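Local coordinates for protein cellulose hydrolase (Bacillus licheniformis, PDB 4YZT) that hydrolyses internal beta-1,4-glucosidic bonds of cellulose as a three-module endoglucanase of glycoside hydrolase family 5, at residues I246-Y257 / T289-M299; V334-A342 / Q355-N364. All coordinates share one frame; numbering follows the deposited sequence.

Contact 1: residues I246-Y257 / T289-M299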
# COMPACT_ATOMS: atom_id res chain seq x y z
N ILE A 246 -0.97 -7.63 16.18
CA ILE A 246 -0.24 -8.67 15.48
C ILE A 246 -1.01 -10.00 15.51
O ILE A 246 -1.04 -10.75 14.52
CB ILE A 246 1.15 -8.86 16.10
CG1 ILE A 246 1.99 -7.60 15.87
CG2 ILE A 246 1.83 -10.11 15.55
CD1 ILE A 246 3.12 -7.45 16.88
N SER A 247 -1.60 -10.30 16.66
CA SER A 247 -2.44 -11.48 16.82
C SER A 247 -3.66 -11.43 15.88
O SER A 247 -4.01 -12.42 15.25
CB SER A 247 -2.91 -11.61 18.27
OG SER A 247 -3.79 -12.70 18.42
N GLU A 248 -4.28 -10.25 15.80
CA GLU A 248 -5.48 -10.05 14.99
C GLU A 248 -5.21 -10.18 13.50
O GLU A 248 -6.04 -10.71 12.75
CB GLU A 248 -6.11 -8.70 15.32
CG GLU A 248 -6.83 -8.72 16.67
CD GLU A 248 -7.02 -7.35 17.29
OE1 GLU A 248 -6.71 -6.33 16.64
OE2 GLU A 248 -7.48 -7.31 18.45
N MET A 249 -4.04 -9.70 13.07
CA MET A 249 -3.64 -9.86 11.68
C MET A 249 -3.55 -11.36 11.33
O MET A 249 -4.08 -11.78 10.29
CB MET A 249 -2.30 -9.17 11.42
CG MET A 249 -1.77 -9.40 10.02
SD MET A 249 -0.19 -8.57 9.76
CE MET A 249 -0.76 -6.98 9.17
N GLU A 250 -2.94 -12.16 12.19
CA GLU A 250 -2.82 -13.59 11.90
C GLU A 250 -4.19 -14.28 11.91
O GLU A 250 -4.51 -15.07 11.01
CB GLU A 250 -1.88 -14.29 12.89
CG GLU A 250 -1.80 -15.81 12.69
CD GLU A 250 -0.48 -16.42 13.14
OE1 GLU A 250 0.25 -15.78 13.93
OE2 GLU A 250 -0.17 -17.55 12.71
N GLU A 251 -5.00 -13.97 12.92
CA GLU A 251 -6.33 -14.57 13.03
C GLU A 251 -7.23 -14.18 11.86
O GLU A 251 -8.14 -14.91 11.51
CB GLU A 251 -6.99 -14.20 14.36
CG GLU A 251 -6.42 -14.94 15.59
CD GLU A 251 -6.04 -16.42 15.31
OE1 GLU A 251 -6.94 -17.24 15.02
OE2 GLU A 251 -4.83 -16.75 15.41
N ASP A 252 -6.95 -13.03 11.24
CA ASP A 252 -7.67 -12.63 10.04
C ASP A 252 -7.47 -13.61 8.89
O ASP A 252 -8.44 -13.98 8.22
CB ASP A 252 -7.24 -11.23 9.59
CG ASP A 252 -8.05 -10.12 10.24
OD1 ASP A 252 -9.04 -10.43 10.94
OD2 ASP A 252 -7.71 -8.93 10.04
N ILE A 253 -6.24 -14.04 8.65
CA ILE A 253 -5.94 -14.78 7.42
C ILE A 253 -5.82 -16.30 7.63
O ILE A 253 -6.00 -17.06 6.67
CB ILE A 253 -4.66 -14.22 6.76
CG1 ILE A 253 -3.41 -14.63 7.54
CG2 ILE A 253 -4.75 -12.70 6.63
CD1 ILE A 253 -2.12 -14.18 6.86
N LYS A 254 -5.54 -16.74 8.85
CA LYS A 254 -5.50 -18.19 9.15
C LYS A 254 -6.73 -19.01 8.67
O LYS A 254 -6.56 -20.12 8.16
CB LYS A 254 -5.29 -18.40 10.66
CG LYS A 254 -5.16 -19.87 11.08
CD LYS A 254 -4.93 -19.98 12.58
CE LYS A 254 -4.78 -21.42 13.03
NZ LYS A 254 -4.46 -21.48 14.49
N PRO A 255 -7.96 -18.49 8.83
CA PRO A 255 -9.10 -19.28 8.34
C PRO A 255 -9.09 -19.54 6.83
O PRO A 255 -9.73 -20.50 6.38
CB PRO A 255 -10.32 -18.43 8.73
CG PRO A 255 -9.86 -17.64 9.90
CD PRO A 255 -8.42 -17.33 9.62
N VAL A 256 -8.40 -18.69 6.07
CA VAL A 256 -8.33 -18.87 4.62
C VAL A 256 -7.38 -20.02 4.32
O VAL A 256 -7.62 -20.83 3.41
CB VAL A 256 -7.87 -17.58 3.89
CG1 VAL A 256 -7.69 -17.83 2.40
CG2 VAL A 256 -8.89 -16.47 4.12
N TYR A 257 -6.31 -20.11 5.10
CA TYR A 257 -5.45 -21.27 5.03
C TYR A 257 -6.22 -22.53 5.40
O TYR A 257 -6.13 -23.54 4.71
CB TYR A 257 -4.24 -21.09 5.96
CG TYR A 257 -3.46 -22.36 6.12
CD1 TYR A 257 -2.58 -22.78 5.14
CD2 TYR A 257 -3.62 -23.15 7.25
CE1 TYR A 257 -1.86 -23.96 5.27
CE2 TYR A 257 -2.91 -24.33 7.40
CZ TYR A 257 -2.03 -24.72 6.41
OH TYR A 257 -1.31 -25.89 6.54
N THR A 289 5.60 -8.20 9.04
CA THR A 289 4.68 -9.09 9.74
C THR A 289 3.67 -9.68 8.76
O THR A 289 3.47 -10.90 8.74
CB THR A 289 3.93 -8.37 10.88
OG1 THR A 289 4.88 -7.83 11.80
CG2 THR A 289 3.01 -9.33 11.61
N PHE A 290 3.05 -8.83 7.95
CA PHE A 290 2.05 -9.34 7.02
C PHE A 290 2.66 -10.25 5.96
O PHE A 290 2.10 -11.31 5.66
CB PHE A 290 1.29 -8.21 6.31
CG PHE A 290 0.21 -8.74 5.42
CD1 PHE A 290 -0.95 -9.26 5.97
CD2 PHE A 290 0.38 -8.77 4.04
CE1 PHE A 290 -1.94 -9.78 5.17
CE2 PHE A 290 -0.62 -9.29 3.23
CZ PHE A 290 -1.77 -9.79 3.79
N VAL A 291 3.78 -9.86 5.37
CA VAL A 291 4.33 -10.69 4.30
C VAL A 291 4.81 -12.04 4.85
O VAL A 291 4.63 -13.07 4.20
CB VAL A 291 5.46 -9.97 3.55
CG1 VAL A 291 6.09 -10.89 2.47
CG2 VAL A 291 4.91 -8.71 2.90
N ARG A 292 5.39 -12.04 6.05
CA ARG A 292 5.81 -13.30 6.67
C ARG A 292 4.61 -14.19 6.96
O ARG A 292 4.70 -15.40 6.82
CB ARG A 292 6.63 -13.06 7.95
CG ARG A 292 8.04 -12.54 7.68
CD ARG A 292 9.03 -12.86 8.80
NE ARG A 292 8.86 -12.04 10.00
CZ ARG A 292 8.18 -12.42 11.08
NH1 ARG A 292 7.59 -13.61 11.11
NH2 ARG A 292 8.08 -11.60 12.12
N LEU A 293 3.50 -13.60 7.38
CA LEU A 293 2.29 -14.39 7.64
C LEU A 293 1.72 -14.98 6.34
O LEU A 293 1.33 -16.15 6.31
CB LEU A 293 1.24 -13.56 8.36
CG LEU A 293 1.51 -13.28 9.84
CD1 LEU A 293 0.54 -12.20 10.38
CD2 LEU A 293 1.38 -14.58 10.63
N ALA A 294 1.68 -14.17 5.28
CA ALA A 294 1.25 -14.68 3.97
C ALA A 294 2.15 -15.85 3.54
O ALA A 294 1.67 -16.90 3.10
CB ALA A 294 1.28 -13.57 2.94
N HIS A 295 3.46 -15.68 3.67
CA HIS A 295 4.38 -16.75 3.31
C HIS A 295 4.13 -18.00 4.15
O HIS A 295 4.07 -19.11 3.61
CB HIS A 295 5.84 -16.27 3.45
CG HIS A 295 6.81 -17.07 2.65
ND1 HIS A 295 7.45 -18.19 3.15
CD2 HIS A 295 7.25 -16.94 1.37
CE1 HIS A 295 8.23 -18.71 2.22
NE2 HIS A 295 8.14 -17.96 1.13
N LYS A 296 4.00 -17.83 5.46
CA LYS A 296 3.72 -18.94 6.37
C LYS A 296 2.50 -19.74 5.94
O LYS A 296 2.48 -20.98 6.04
CB LYS A 296 3.51 -18.41 7.80
CG LYS A 296 3.08 -19.45 8.84
CD LYS A 296 2.82 -18.74 10.18
CE LYS A 296 2.53 -19.70 11.30
NZ LYS A 296 2.19 -18.97 12.56
N TYR A 297 1.47 -19.04 5.47
CA TYR A 297 0.23 -19.72 5.13
C TYR A 297 0.12 -19.97 3.62
O TYR A 297 -0.97 -20.24 3.11
CB TYR A 297 -0.97 -18.95 5.67
CG TYR A 297 -1.07 -19.05 7.19
CD1 TYR A 297 -1.36 -20.26 7.80
CD2 TYR A 297 -0.87 -17.94 8.00
CE1 TYR A 297 -1.44 -20.38 9.18
CE2 TYR A 297 -0.95 -18.05 9.39
CZ TYR A 297 -1.25 -19.27 9.96
OH TYR A 297 -1.32 -19.40 11.33
N GLN A 298 1.25 -19.89 2.93
CA GLN A 298 1.32 -20.20 1.50
C GLN A 298 0.40 -19.36 0.61
O GLN A 298 -0.22 -19.89 -0.31
CB GLN A 298 1.02 -21.69 1.28
CG GLN A 298 1.89 -22.62 2.12
CD GLN A 298 1.43 -24.05 2.04
OE1 GLN A 298 1.09 -24.54 0.97
NE2 GLN A 298 1.38 -24.73 3.18
N MET A 299 0.34 -18.05 0.88
CA MET A 299 -0.44 -17.11 0.09
C MET A 299 0.47 -16.10 -0.60
O MET A 299 1.32 -15.51 0.05
CB MET A 299 -1.45 -16.38 0.98
CG MET A 299 -2.38 -17.31 1.70
SD MET A 299 -3.14 -16.47 3.08
CE MET A 299 -4.20 -17.78 3.68

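Contact 2: residues V334-A342 / Q355-N364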
# COMPACT_ATOMS: atom_id res chain seq x y z
N VAL A 334 12.27 -15.12 4.30
CA VAL A 334 13.41 -14.72 5.13
C VAL A 334 13.00 -13.62 6.10
O VAL A 334 12.61 -12.53 5.69
CB VAL A 334 14.59 -14.24 4.26
CG1 VAL A 334 15.79 -13.87 5.12
CG2 VAL A 334 14.96 -15.32 3.24
N PRO A 335 13.02 -13.91 7.40
CA PRO A 335 12.67 -12.89 8.40
C PRO A 335 13.65 -11.72 8.44
O PRO A 335 14.86 -11.89 8.24
CB PRO A 335 12.69 -13.66 9.71
CG PRO A 335 12.42 -15.09 9.30
CD PRO A 335 13.14 -15.25 8.00
N ASN A 336 13.11 -10.53 8.72
CA ASN A 336 13.90 -9.31 8.82
C ASN A 336 13.92 -8.78 10.24
O ASN A 336 12.88 -8.73 10.91
CB ASN A 336 13.32 -8.23 7.90
CG ASN A 336 13.17 -8.70 6.47
OD1 ASN A 336 14.15 -8.76 5.72
ND2 ASN A 336 11.94 -9.03 6.08
N ALA A 337 15.10 -8.37 10.70
CA ALA A 337 15.22 -7.71 11.98
C ALA A 337 14.60 -6.30 11.89
O ALA A 337 14.67 -5.64 10.85
CB ALA A 337 16.68 -7.64 12.41
N ILE A 338 13.96 -5.86 12.97
CA ILE A 338 13.34 -4.55 13.01
C ILE A 338 13.88 -3.75 14.20
O ILE A 338 13.83 -4.22 15.35
CB ILE A 338 11.79 -4.66 13.12
CG1 ILE A 338 11.22 -5.56 12.01
CG2 ILE A 338 11.16 -3.28 13.07
CD1 ILE A 338 11.34 -4.98 10.60
N ILE A 339 14.44 -2.57 13.93
CA ILE A 339 14.95 -1.69 14.99
C ILE A 339 13.91 -0.67 15.47
O ILE A 339 13.01 -0.27 14.72
CB ILE A 339 16.22 -0.91 14.55
CG1 ILE A 339 15.88 0.11 13.46
CG2 ILE A 339 17.32 -1.87 14.11
CD1 ILE A 339 17.03 1.04 13.10
N LYS A 340 14.03 -0.27 16.74
CA LYS A 340 13.20 0.79 17.33
C LYS A 340 14.07 1.64 18.26
O LYS A 340 14.60 1.12 19.25
CB LYS A 340 12.02 0.20 18.09
CG LYS A 340 10.87 1.16 18.34
CD LYS A 340 9.66 0.46 18.96
CE LYS A 340 8.49 1.43 19.13
NZ LYS A 340 7.37 0.81 19.89
N PRO A 341 14.19 2.94 17.98
CA PRO A 341 13.49 3.68 16.93
C PRO A 341 14.17 3.59 15.58
O PRO A 341 15.36 3.31 15.51
CB PRO A 341 13.52 5.13 17.46
CG PRO A 341 14.83 5.21 18.18
CD PRO A 341 15.07 3.82 18.78
N ALA A 342 13.42 3.85 14.52
CA ALA A 342 13.98 3.95 13.18
C ALA A 342 14.36 5.39 12.86
O ALA A 342 15.23 5.64 12.04
CB ALA A 342 13.00 3.42 12.15
N GLN A 355 22.27 6.46 23.74
CA GLN A 355 20.99 6.19 23.10
C GLN A 355 20.77 4.69 22.93
O GLN A 355 21.61 4.01 22.37
CB GLN A 355 20.92 6.86 21.73
CG GLN A 355 19.67 6.53 20.97
CD GLN A 355 18.43 7.08 21.64
OE1 GLN A 355 18.46 8.18 22.21
NE2 GLN A 355 17.34 6.31 21.61
N THR A 356 19.63 4.20 23.40
CA THR A 356 19.32 2.79 23.26
C THR A 356 18.51 2.55 21.99
O THR A 356 17.57 3.29 21.68
CB THR A 356 18.56 2.25 24.50
OG1 THR A 356 19.43 2.31 25.64
CG2 THR A 356 18.12 0.80 24.30
N VAL A 357 18.91 1.52 21.24
CA VAL A 357 18.16 1.04 20.10
C VAL A 357 17.82 -0.42 20.35
O VAL A 357 18.72 -1.25 20.53
CB VAL A 357 18.95 1.16 18.78
CG1 VAL A 357 18.08 0.79 17.58
CG2 VAL A 357 19.49 2.57 18.61
N ASP A 358 16.53 -0.74 20.40
CA ASP A 358 16.08 -2.11 20.58
C ASP A 358 15.89 -2.80 19.24
O ASP A 358 15.41 -2.20 18.28
CB ASP A 358 14.78 -2.16 21.38
CG ASP A 358 14.95 -1.66 22.81
OD1 ASP A 358 15.92 -2.07 23.48
OD2 ASP A 358 14.11 -0.85 23.26
N ILE A 359 16.27 -4.07 19.17
CA ILE A 359 16.14 -4.83 17.92
C ILE A 359 15.27 -6.07 18.09
O ILE A 359 15.58 -6.95 18.90
CB ILE A 359 17.53 -5.26 17.39
CG1 ILE A 359 18.51 -4.08 17.40
CG2 ILE A 359 17.41 -5.85 15.99
CD1 ILE A 359 19.89 -4.47 16.91
N GLN A 360 14.18 -6.14 17.34
CA GLN A 360 13.42 -7.38 17.17
C GLN A 360 14.15 -8.22 16.11
O GLN A 360 13.94 -8.03 14.91
CB GLN A 360 11.97 -7.09 16.77
CG GLN A 360 11.11 -8.31 16.46
CD GLN A 360 9.67 -7.95 16.15
OE1 GLN A 360 9.15 -6.94 16.62
NE2 GLN A 360 9.01 -8.78 15.35
N LEU A 361 15.00 -9.12 16.58
CA LEU A 361 15.92 -9.85 15.72
C LEU A 361 15.21 -10.79 14.75
O LEU A 361 15.65 -10.95 13.62
CB LEU A 361 16.92 -10.64 16.56
CG LEU A 361 17.96 -9.79 17.29
CD1 LEU A 361 18.75 -10.64 18.27
CD2 LEU A 361 18.90 -9.13 16.28
N ASN A 362 14.11 -11.39 15.20
CA ASN A 362 13.37 -12.37 14.40
C ASN A 362 14.30 -13.48 13.90
O ASN A 362 14.22 -13.88 12.74
CB ASN A 362 12.65 -11.70 13.23
CG ASN A 362 11.47 -10.83 13.67
OD1 ASN A 362 10.77 -11.15 14.63
ND2 ASN A 362 11.25 -9.72 12.96
N GLY A 363 15.18 -13.95 14.77
CA GLY A 363 16.11 -15.03 14.43
C GLY A 363 17.44 -14.60 13.83
O GLY A 363 18.34 -15.42 13.65
N ASN A 364 17.58 -13.31 13.53
CA ASN A 364 18.78 -12.82 12.87
C ASN A 364 19.89 -12.42 13.85
O ASN A 364 19.69 -12.42 15.07
CB ASN A 364 18.44 -11.64 11.97
CG ASN A 364 17.63 -12.05 10.75
OD1 ASN A 364 18.08 -12.88 9.97
ND2 ASN A 364 16.44 -11.48 10.59
O HOH W 1 16.43 -14.12 8.57

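Contact 1: residues I246-Y257 / T289-M299
With CG anti to its backbone N (chi1 176°) and the chain extended beyond, E250 reaches over L293 to the ring edge of Y297, whose CG stands anti to its carbonyl carbon. A single carboxylate oxygen takes both donors: Y297 OH bonds E250 OE2 at 2.6 Å through the anti lone pair, and K296 NZ makes a salt bridge to it at 2.8 Å on the syn side. Carboxylate and ring planes stand 71° apart. K254 CA lies over one face of the Y297 ring and K296 CG over the other, while the Y257 ring meets it obliquely, Y257 CG 3.4 Å from Y297 CD1. Replacing Y297 with an alanine would probably leave E250 OE2 with K296 NZ as its one polar partner across these helices and open a gap beside Y257 and I253. Helix segments 246-257 and 289-296, parts of neighbouring helices on the outside of the TIM barrel, run the same way at a crossing angle of -23°. Beneath the polar cluster, I253 CD1 packs on L293 CB at 3.7 Å, and M249 CG touches L293 CD1. M249 also makes a Met-aromatic contact, SD lying in the plane of the F290 ring at its edge, 5.2 Å from the centroid; Y224 and Y272 meet the same ring. A Schellman motif with Q298 as its C-prime residue ends helix 280-296, and M299 CE comes within 3.4 Å of Y257 N.

Contact 2: residues V334-A342 / Q355-N364
P335 lays its ring against the turn at N362, CB 3.4 Å from N362 O and close to that residue's CB as well. Two asparagines of this turn, a type I' turn from L361 to N364, bind the incoming chain by their amides. N362 ND2 donates to N336 O at 2.8 Å, nearly straight at 168°, with the acceptor in its amide plane. N364 ND2 reaches P335 O at 2.9 Å, also within its own amide plane but from above the plane of the carbonyl. A water joins that same P335 O to N364 OD1, giving the carbonyl a second donor. Q360, its side chain stretched out straight (chi1 175°), turns NE2 onto an in-plane lone pair of N362 OD1 at 3.0 Å, which should limit rotation of that amide while N362 ND2 holds N336 O.

Away from this turn, strands 338-347 and 355-360 pair as the two arms of an antiparallel hairpin. I338 with Q360 and K340 with D358 are hydrogen-bonded pairs, each closed by two backbone bonds; I339 with I359 between them is a non-hydrogen-bonded pair. On the face of I339 and I359, I339 CB packs 3.9 Å from V357 CG1, and A337 CB meets I359 CG2 at 4.1 Å. This apolar face lies on F416 and F418 of strand 409-418 within the X2 module. The N336 amide bonds D288 and A422, I338 rests on I326 of helix 321-330, and N362 touches D288 and R292 of helix 280-296, so the hairpin sits directly against the catalytic barrel.

In the fold
Contact 1 is a buried helix pair within the catalytic TIM barrel; contact 2 is a partly buried strand pair of the X2 module, their centres about 21 Å apart. They share no segment but meet on helix 280-296: R292, which makes no contact across the helix pair, packs its CD 3.7 Å from P335 CA and touches N362 of contact 2. That helix therefore faces a barrel neighbour on one flank and the appended module on another. Chemistry follows place. Between the helices, side chains do the work, with methionine, leucine and aromatic packing under one charged cluster. In the hairpin, backbone bonds set the register and asparagine amides carry the bonding past one end of the paired strands.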